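Local coordinates for protein nucleoside phosphorylase, putative (Trypanosoma brucei, PDB 3BJE) that acts as a homodimeric uridine phosphorylase, releasing uracil and ribose 1-phosphate from uridine and phosphate, with calcium bound between its subunits, at residues M95-I100 with E294-C299; I168-T173 with T243-S248; N172-Y177 with I298-D303. All coordinates share one frame; numbering follows the deposited sequence.

Contact 1. Residues M95-I100 with E294-C299; sequences MGVDNI and ETSAIC. With CA (calcium ion), chain G; R1P (1-O-phosphono-alpha-D-ribofuranose), chain C.
The Glu294 carboxylate reaches across to the start of helix 97-112, where its OE2 accepts the Gly96 N-H at 2.8 Å. The bond is nearly straight, 162° at the hydrogen, and uses the lone pair of OE2 that points away from OE1. A bend at chi2 (95°) swings the carboxylate off the line of the stem, toward Gly96 and the sugar. There OE2 takes the O3 hydroxyl of ribose 1-phosphate, in a bond modelled doubtfully short, and OE1, less surely placed, is set to accept O2 and pairs with Arg145. Behind the acid, Ile100 crosses the Glu294 stem at about a right angle, its CG1 lying 3.7 Å from Glu294 CB, while Ile100 CG2 rests 3.6 Å from Ile298 CG1. Val97 CG1 lies against Ala297 CB at 3.6 Å, with Ser296 OG close beside it. Met95 O binds calcium at 2.4 Å, together with Asp98 OD1 and OD2 and Asn99 OD1; the same three residues of the second subunit bring the ligand atoms to eight. The Met95-Gly96 peptide thus gives its carbonyl to the interfacial metal and its N-H to the ribose-binding glutamate, which probably couples the order of the sugar site to the dimer.

Contact 2. Residues I168-T173 with T243-S248; sequences IGMDNT and TTATAS
With CG beside its own backbone N and a further bend at chi3 (-64°), Met170 folds back over the neighbouring strand end, bringing its CE to 3.8 Å from Ala247 CB. This is a parallel pairing in the central beta-sheet of the phosphorylase fold, where strand 161-169 lies beside strand 239-246 and the short segments run within 4° of each other. Ile168 bridges Ala245, and Gly169 bridges Thr246. Ile168 bonds through both its N and its O: the N donates to Thr244 O at 2.8 Å, and the O accepts Thr246 N. Beyond the bridges, Thr246 O accepts Met170 N, also at 2.8 Å, and a weak hydrogen bond from Asp171 N. On the face carrying Ile168 and Ala245, the Ile168 side chain meets Thr243 at about a right angle, and Ile168 CD1 lies 3.5 Å from Thr243 CG2. The opposite face turns polar: Thr246 OG1 is bonded to Glu292, a residue of the ribose-phosphate and uracil pockets, and to Ser296 N. Asp171 divides its carboxylate, giving OD1 to Ser296 and OD2 to Tyr207. That same OD2 closes an Asx turn by accepting Thr173 N at 3.1 Å, met on the anti side and 28° out of the carboxylate plane.

Contact 3. Residues N172-Y177 with I298-D303; sequences NTSLYY and ICYLSD
The 3-10 turn of residues 173-176, in the loop that follows strand 161-169, packs here against one side of helix 295-305. Four residues, Ser174 and Tyr177 against Tyr300 and Leu301, carry the contact. Tyr300 carries its ring out toward the turn because CG stands opposite the backbone N (chi1 -174°). Its hydroxyl donates to Tyr177 O at 2.7 Å, from above the carbonyl plane and 36° out of it, while that oxygen lies near the plane of the Tyr300 ring, at its edge. Over one face of the same ring sits Ser174 CB, 3.9 Å from the ring centroid and displaced toward the rim, a CH-pi contact. Ser174 OG lies above the same face near its rim, 3.5 Å from Tyr300 CD2, and has a weak hydrogen bond to Tyr207. The other ring is met differently. Leu301 CD2 stands over the middle of the Tyr177 face, 3.6 Å from its centroid and only 12° off the ring normal, and the two side chains cross at about a right angle. Tyr177 CB also touches Tyr300 CE2 at 3.9 Å, so the two aromatic residues adjoin. The far end of Tyr177 turns to helix 97-112, where its hydroxyl bonds to Glu101 and Asn105. Across the turn, Asn172, Thr173 and Tyr176 bond to residues of the second subunit. The hydroxyl bond and the two CH-pi contacts thus fasten a 3-10 turn, which itself meets the second subunit, to a helix of the nucleoside phosphorylase fold.

In the fold
The three contacts crowd into one part of the subunit, with centres 8 to 10 Å apart. Along the chain, 95-100 comes first, then 168-173 overlapping 172-177, then 243-248, and finally 294-299 overlapping 298-303; contact 2 is therefore nested within the loop closed by contact 1. Contacts 1 and 3 share helix 295-305, whereas contacts 2 and 3 share Asn172 and Thr173. Contact 1 packs directly on that shared pair, Val97 CG2 lying 3.1 Å from Thr173 OG1. All three also touch the second subunit. Strand ends, helix starts and interface turn are consequently contiguous, placing the ribose-phosphate site next to the calcium-bridged dimer interface.

Contact 1. Residues M95-I100 with E294-C299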
loop_
_atom_site.group_PDB
_atom_site.type_symbol
_atom_site.label_atom_id
_atom_site.label_comp_id
_atom_site.label_asym_id
_atom_site.label_seq_id
_atom_site.Cartn_x
_atom_site.Cartn_y
_atom_site.Cartn_z
ATOM N N MET A 95 1.991 -2.636 4.581
ATOM C CA MET A 95 2.401 -1.247 4.446
ATOM C C MET A 95 1.384 -0.421 3.702
ATOM O O MET A 95 0.910 -0.837 2.645
ATOM C CB MET A 95 3.750 -1.180 3.738
ATOM C CG MET A 95 4.805 -1.965 4.445
ATOM S SD MET A 95 6.448 -1.769 3.756
ATOM C CE MET A 95 6.307 -2.794 2.296
ATOM N N GLY A 96 1.042 0.742 4.247
ATOM C CA GLY A 96 0.309 1.743 3.493
ATOM C C GLY A 96 -1.153 2.007 3.811
ATOM O O GLY A 96 -1.854 1.184 4.390
ATOM N N VAL A 97 -1.583 3.209 3.434
ATOM C CA VAL A 97 -2.953 3.662 3.647
ATOM C C VAL A 97 -3.976 2.882 2.822
ATOM O O VAL A 97 -5.139 2.768 3.197
ATOM C CB VAL A 97 -3.117 5.182 3.360
ATOM C CG1 VAL A 97 -2.435 6.023 4.468
ATOM C CG2 VAL A 97 -2.623 5.548 1.950
ATOM N N ASP A 98 -3.515 2.336 1.704
ATOM C CA ASP A 98 -4.342 1.469 0.887
ATOM C C ASP A 98 -4.657 0.181 1.635
ATOM O O ASP A 98 -5.800 -0.285 1.634
ATOM C CB ASP A 98 -3.661 1.184 -0.455
ATOM C CG ASP A 98 -2.315 0.516 -0.326
ATOM O OD1 ASP A 98 -1.533 0.800 0.603
ATOM O OD2 ASP A 98 -1.977 -0.273 -1.207
ATOM N N ASN A 99 -3.647 -0.370 2.303
ATOM C CA ASN A 99 -3.826 -1.554 3.166
ATOM C C ASN A 99 -4.762 -1.248 4.331
ATOM O O ASN A 99 -5.591 -2.078 4.740
ATOM C CB ASN A 99 -2.479 -2.047 3.678
ATOM C CG ASN A 99 -1.636 -2.691 2.584
ATOM O OD1 ASN A 99 -1.428 -2.118 1.496
ATOM N ND2 ASN A 99 -1.148 -3.899 2.869
ATOM N N ILE A 100 -4.620 -0.042 4.884
ATOM C CA ILE A 100 -5.513 0.421 5.943
ATOM C C ILE A 100 -6.963 0.462 5.451
ATOM O O ILE A 100 -7.886 0.022 6.150
ATOM C CB ILE A 100 -5.069 1.820 6.508
ATOM C CG1 ILE A 100 -3.701 1.758 7.222
ATOM C CG2 ILE A 100 -6.152 2.373 7.442
ATOM C CD1 ILE A 100 -3.573 0.698 8.310
ATOM N N GLU A 294 0.788 5.015 7.187
ATOM C CA GLU A 294 -0.574 4.537 7.507
ATOM C C GLU A 294 -1.509 5.481 8.262
ATOM O O GLU A 294 -2.727 5.339 8.171
ATOM C CB GLU A 294 -0.476 3.223 8.305
ATOM C CG GLU A 294 0.077 2.046 7.490
ATOM C CD GLU A 294 1.582 1.830 7.640
ATOM O OE1 GLU A 294 2.138 2.104 8.713
ATOM O OE2 GLU A 294 2.246 1.359 6.667
ATOM N N THR A 295 -0.957 6.430 9.007
ATOM C CA THR A 295 -1.726 7.077 10.066
ATOM C C THR A 295 -2.854 7.971 9.562
ATOM O O THR A 295 -3.933 7.979 10.137
ATOM C CB THR A 295 -0.770 7.827 11.030
ATOM O OG1 THR A 295 -0.003 6.855 11.735
ATOM C CG2 THR A 295 -1.534 8.670 12.049
ATOM N N SER A 296 -2.611 8.745 8.502
ATOM C CA SER A 296 -3.629 9.651 7.984
ATOM C C SER A 296 -4.950 8.920 7.722
ATOM O O SER A 296 -6.006 9.374 8.181
ATOM C CB SER A 296 -3.158 10.299 6.683
ATOM O OG SER A 296 -2.816 9.309 5.728
ATOM N N ALA A 297 -4.902 7.786 7.009
ATOM C CA ALA A 297 -6.129 7.034 6.655
ATOM C C ALA A 297 -6.731 6.337 7.879
ATOM O O ALA A 297 -7.948 6.205 8.003
ATOM C CB ALA A 297 -5.858 5.995 5.552
ATOM N N ILE A 298 -5.893 5.851 8.778
ATOM C CA ILE A 298 -6.416 5.284 10.016
ATOM C C ILE A 298 -7.263 6.308 10.719
ATOM O O ILE A 298 -8.369 6.017 11.168
ATOM C CB ILE A 298 -5.275 4.858 10.963
ATOM C CG1 ILE A 298 -4.583 3.630 10.411
ATOM C CG2 ILE A 298 -5.791 4.586 12.384
ATOM C CD1 ILE A 298 -3.287 3.294 11.157
ATOM N N CYS A 299 -6.714 7.514 10.892
ATOM C CA CYS A 299 -7.445 8.570 11.579
ATOM C C CYS A 299 -8.720 8.992 10.828
ATOM O O CYS A 299 -9.797 9.139 11.413
ATOM C CB CYS A 299 -6.534 9.769 11.805
ATOM S SG CYS A 299 -5.257 9.450 13.050
HETATM CA CA CA G . 0.267 -0.808 0.341
HETATM C C5 R1P C . 7.941 1.110 6.007
HETATM O O5 R1P C . 9.231 0.574 6.337
HETATM C C4 R1P C . 6.901 0.655 7.013
HETATM O O4 R1P C . 7.330 0.898 8.364
HETATM C C1 R1P C . 6.408 1.759 9.041
HETATM C C2 R1P C . 5.711 2.510 7.894
HETATM O O2 R1P C . 4.480 3.197 8.217
HETATM C C3 R1P C . 5.586 1.399 6.848
HETATM O O3 R1P C . 4.508 0.492 7.133
HETATM O O1 R1P C . 5.506 1.051 9.956
HETATM P P R1P C . 5.533 -0.501 10.406
HETATM O O1P R1P C . 5.236 -1.170 9.056
HETATM O O2P R1P C . 4.396 -0.609 11.407
HETATM O O3P R1P C . 6.888 -0.859 10.924
#

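Contact 2. Residues I168-T173 with T243-S248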
loop_
_atom_site.group_PDB
_atom_site.type_symbol
_atom_site.label_atom_id
_atom_site.label_comp_id
_atom_site.label_asym_id
_atom_site.label_seq_id
_atom_site.Cartn_x
_atom_site.Cartn_y
_atom_site.Cartn_z
ATOM N N ILE A 168 -1.415 14.766 8.579
ATOM C CA ILE A 168 -1.443 15.247 7.202
ATOM C C ILE A 168 -1.428 14.047 6.278
ATOM O O ILE A 168 -0.522 13.215 6.353
ATOM C CB ILE A 168 -0.221 16.104 6.878
ATOM C CG1 ILE A 168 -0.151 17.331 7.798
ATOM C CG2 ILE A 168 -0.249 16.560 5.402
ATOM C CD1 ILE A 168 1.269 17.843 8.004
ATOM N N GLY A 169 -2.451 13.939 5.428
ATOM C CA GLY A 169 -2.504 12.929 4.383
ATOM C C GLY A 169 -1.830 13.446 3.139
ATOM O O GLY A 169 -2.395 14.251 2.419
ATOM N N MET A 170 -0.605 12.994 2.898
ATOM C CA MET A 170 0.078 13.258 1.632
ATOM C C MET A 170 -0.292 12.204 0.573
ATOM O O MET A 170 -0.012 12.374 -0.607
ATOM C CB MET A 170 1.585 13.303 1.836
ATOM C CG MET A 170 2.013 14.252 2.958
ATOM S SD MET A 170 3.797 14.462 3.119
ATOM C CE MET A 170 4.273 12.776 3.565
ATOM N N ASP A 171 -0.838 11.092 1.044
ATOM C CA ASP A 171 -1.439 10.077 0.217
ATOM C C ASP A 171 -2.764 10.613 -0.334
ATOM O O ASP A 171 -3.159 11.748 -0.024
ATOM C CB ASP A 171 -1.714 8.864 1.084
ATOM C CG ASP A 171 -2.699 9.183 2.196
ATOM O OD1 ASP A 171 -2.349 9.937 3.146
ATOM O OD2 ASP A 171 -3.866 8.722 2.087
ATOM N N ASN A 172 -3.479 9.793 -1.121
ATOM C CA ASN A 172 -4.802 10.187 -1.628
ATOM C C ASN A 172 -5.933 9.218 -1.314
ATOM O O ASN A 172 -7.037 9.362 -1.809
ATOM C CB ASN A 172 -4.782 10.525 -3.131
ATOM C CG ASN A 172 -4.985 9.324 -4.046
ATOM O OD1 ASN A 172 -4.811 8.180 -3.627
ATOM N ND2 ASN A 172 -5.323 9.593 -5.332
ATOM N N THR A 173 -5.694 8.275 -0.415
ATOM C CA THR A 173 -6.665 7.212 -0.211
ATOM C C THR A 173 -7.994 7.792 0.270
ATOM O O THR A 173 -9.067 7.460 -0.254
ATOM C CB THR A 173 -6.090 6.150 0.732
ATOM O OG1 THR A 173 -5.070 5.437 0.016
ATOM C CG2 THR A 173 -7.183 5.164 1.217
ATOM N N THR A 243 2.113 16.384 14.902
ATOM C CA THR A 243 1.468 16.057 13.648
ATOM C C THR A 243 2.265 14.989 12.917
ATOM O O THR A 243 3.493 15.078 12.796
ATOM C CB THR A 243 1.310 17.326 12.782
ATOM O OG1 THR A 243 0.414 18.229 13.429
ATOM C CG2 THR A 243 0.746 16.994 11.411
ATOM N N THR A 244 1.547 13.977 12.432
ATOM C CA THR A 244 2.131 12.903 11.645
ATOM C C THR A 244 1.821 13.125 10.162
ATOM O O THR A 244 0.649 13.290 9.783
ATOM C CB THR A 244 1.563 11.531 12.087
ATOM O OG1 THR A 244 1.823 11.355 13.490
ATOM C CG2 THR A 244 2.178 10.374 11.248
ATOM N N ALA A 245 2.851 13.138 9.313
ATOM C CA ALA A 245 2.663 13.218 7.863
ATOM C C ALA A 245 2.733 11.825 7.265
ATOM O O ALA A 245 3.717 11.113 7.457
ATOM C CB ALA A 245 3.734 14.122 7.243
ATOM N N THR A 246 1.686 11.433 6.557
ATOM C CA THR A 246 1.606 10.116 5.965
ATOM C C THR A 246 1.791 10.156 4.442
ATOM O O THR A 246 1.157 10.934 3.736
ATOM C CB THR A 246 0.259 9.452 6.291
ATOM O OG1 THR A 246 0.115 9.339 7.712
ATOM C CG2 THR A 246 0.106 8.045 5.630
ATOM N N ALA A 247 2.645 9.246 3.975
ATOM C CA ALA A 247 3.115 9.203 2.605
ATOM C C ALA A 247 2.569 8.000 1.855
ATOM O O ALA A 247 2.223 6.965 2.456
ATOM C CB ALA A 247 4.645 9.118 2.598
ATOM N N SER A 248 2.526 8.124 0.518
ATOM C CA SER A 248 2.079 7.049 -0.395
ATOM C C SER A 248 3.256 6.261 -1.001
ATOM O O SER A 248 3.187 5.719 -2.100
ATOM C CB SER A 248 1.177 7.622 -1.473
ATOM O OG SER A 248 1.786 8.707 -2.162
#

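Contact 3. Residues N172-Y177 with I298-D303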
loop_
_atom_site.group_PDB
_atom_site.type_symbol
_atom_site.label_atom_id
_atom_site.label_comp_id
_atom_site.label_asym_id
_atom_site.label_seq_id
_atom_site.Cartn_x
_atom_site.Cartn_y
_atom_site.Cartn_z
ATOM N N ASN A 172 -3.479 9.793 -1.121
ATOM C CA ASN A 172 -4.802 10.187 -1.628
ATOM C C ASN A 172 -5.933 9.218 -1.314
ATOM O O ASN A 172 -7.037 9.362 -1.809
ATOM C CB ASN A 172 -4.782 10.525 -3.131
ATOM C CG ASN A 172 -4.985 9.324 -4.046
ATOM O OD1 ASN A 172 -4.811 8.180 -3.627
ATOM N ND2 ASN A 172 -5.323 9.593 -5.332
ATOM N N THR A 173 -5.694 8.275 -0.415
ATOM C CA THR A 173 -6.665 7.212 -0.211
ATOM C C THR A 173 -7.994 7.792 0.270
ATOM O O THR A 173 -9.067 7.460 -0.254
ATOM C CB THR A 173 -6.090 6.150 0.732
ATOM O OG1 THR A 173 -5.070 5.437 0.016
ATOM C CG2 THR A 173 -7.183 5.164 1.217
ATOM N N SER A 174 -7.927 8.691 1.250
ATOM C CA SER A 174 -9.144 9.310 1.776
ATOM C C SER A 174 -9.805 10.288 0.813
ATOM O O SER A 174 -10.948 10.666 1.023
ATOM C CB SER A 174 -8.882 9.977 3.132
ATOM O OG SER A 174 -8.307 9.033 4.046
ATOM N N LEU A 175 -9.129 10.696 -0.262
ATOM C CA LEU A 175 -9.812 11.509 -1.266
ATOM C C LEU A 175 -10.989 10.793 -1.927
ATOM O O LEU A 175 -11.841 11.447 -2.502
ATOM C CB LEU A 175 -8.843 12.027 -2.340
ATOM C CG LEU A 175 -7.734 12.993 -1.952
ATOM C CD1 LEU A 175 -7.135 13.614 -3.227
ATOM C CD2 LEU A 175 -8.178 14.084 -1.000
ATOM N N TYR A 176 -11.041 9.458 -1.824
ATOM C CA TYR A 176 -12.115 8.632 -2.350
ATOM C C TYR A 176 -13.266 8.540 -1.343
ATOM O O TYR A 176 -14.305 7.985 -1.665
ATOM C CB TYR A 176 -11.554 7.259 -2.762
ATOM C CG TYR A 176 -10.751 7.464 -4.002
ATOM C CD1 TYR A 176 -11.364 7.516 -5.237
ATOM C CD2 TYR A 176 -9.406 7.727 -3.951
ATOM C CE1 TYR A 176 -10.648 7.806 -6.401
ATOM C CE2 TYR A 176 -8.682 8.015 -5.105
ATOM C CZ TYR A 176 -9.309 8.035 -6.330
ATOM O OH TYR A 176 -8.606 8.356 -7.469
ATOM N N TYR A 177 -13.081 9.152 -0.169
ATOM C CA TYR A 177 -14.079 9.223 0.888
ATOM C C TYR A 177 -14.389 10.684 1.234
ATOM O O TYR A 177 -14.561 11.055 2.404
ATOM C CB TYR A 177 -13.586 8.484 2.117
ATOM C CG TYR A 177 -13.418 6.992 1.912
ATOM C CD1 TYR A 177 -14.335 6.097 2.433
ATOM C CD2 TYR A 177 -12.347 6.481 1.186
ATOM C CE1 TYR A 177 -14.203 4.745 2.239
ATOM C CE2 TYR A 177 -12.202 5.116 0.968
ATOM C CZ TYR A 177 -13.136 4.238 1.515
ATOM O OH TYR A 177 -13.021 2.872 1.368
ATOM N N ILE A 298 -5.893 5.851 8.778
ATOM C CA ILE A 298 -6.416 5.284 10.016
ATOM C C ILE A 298 -7.263 6.308 10.719
ATOM O O ILE A 298 -8.369 6.017 11.168
ATOM C CB ILE A 298 -5.275 4.858 10.963
ATOM C CG1 ILE A 298 -4.583 3.630 10.411
ATOM C CG2 ILE A 298 -5.791 4.586 12.384
ATOM C CD1 ILE A 298 -3.287 3.294 11.157
ATOM N N CYS A 299 -6.714 7.514 10.892
ATOM C CA CYS A 299 -7.445 8.570 11.579
ATOM C C CYS A 299 -8.720 8.992 10.828
ATOM O O CYS A 299 -9.797 9.139 11.413
ATOM C CB CYS A 299 -6.534 9.769 11.805
ATOM S SG CYS A 299 -5.257 9.450 13.050
ATOM N N TYR A 300 -8.576 9.236 9.538
ATOM C CA TYR A 300 -9.695 9.737 8.738
ATOM C C TYR A 300 -10.840 8.740 8.612
ATOM O O TYR A 300 -12.008 9.079 8.838
ATOM C CB TYR A 300 -9.216 10.147 7.346
ATOM C CG TYR A 300 -10.306 10.806 6.529
ATOM C CD1 TYR A 300 -10.474 12.184 6.518
ATOM C CD2 TYR A 300 -11.192 10.039 5.788
ATOM C CE1 TYR A 300 -11.498 12.772 5.787
ATOM C CE2 TYR A 300 -12.215 10.612 5.043
ATOM C CZ TYR A 300 -12.372 11.985 5.058
ATOM O OH TYR A 300 -13.379 12.576 4.336
ATOM N N LEU A 301 -10.512 7.523 8.213
ATOM C CA LEU A 301 -11.541 6.516 7.980
ATOM C C LEU A 301 -12.164 6.070 9.321
ATOM O O LEU A 301 -13.377 5.873 9.379
ATOM C CB LEU A 301 -10.938 5.336 7.247
ATOM C CG LEU A 301 -10.465 5.634 5.810
ATOM C CD1 LEU A 301 -9.816 4.406 5.187
ATOM C CD2 LEU A 301 -11.625 6.053 4.913
ATOM N N SER A 302 -11.360 5.972 10.392
ATOM C CA SER A 302 -11.916 5.617 11.712
ATOM C C SER A 302 -12.876 6.704 12.185
ATOM O O SER A 302 -13.997 6.404 12.650
ATOM C CB SER A 302 -10.820 5.355 12.751
ATOM O OG SER A 302 -10.034 4.239 12.387
ATOM N N ASP A 303 -12.452 7.963 12.074
ATOM C CA ASP A 303 -13.301 9.057 12.503
ATOM C C ASP A 303 -14.598 9.068 11.702
ATOM O O ASP A 303 -15.670 9.309 12.258
ATOM C CB ASP A 303 -12.580 10.402 12.404
ATOM C CG ASP A 303 -13.516 11.563 12.607
ATOM O OD1 ASP A 303 -13.781 11.913 13.786
ATOM O OD2 ASP A 303 -14.022 12.097 11.597
#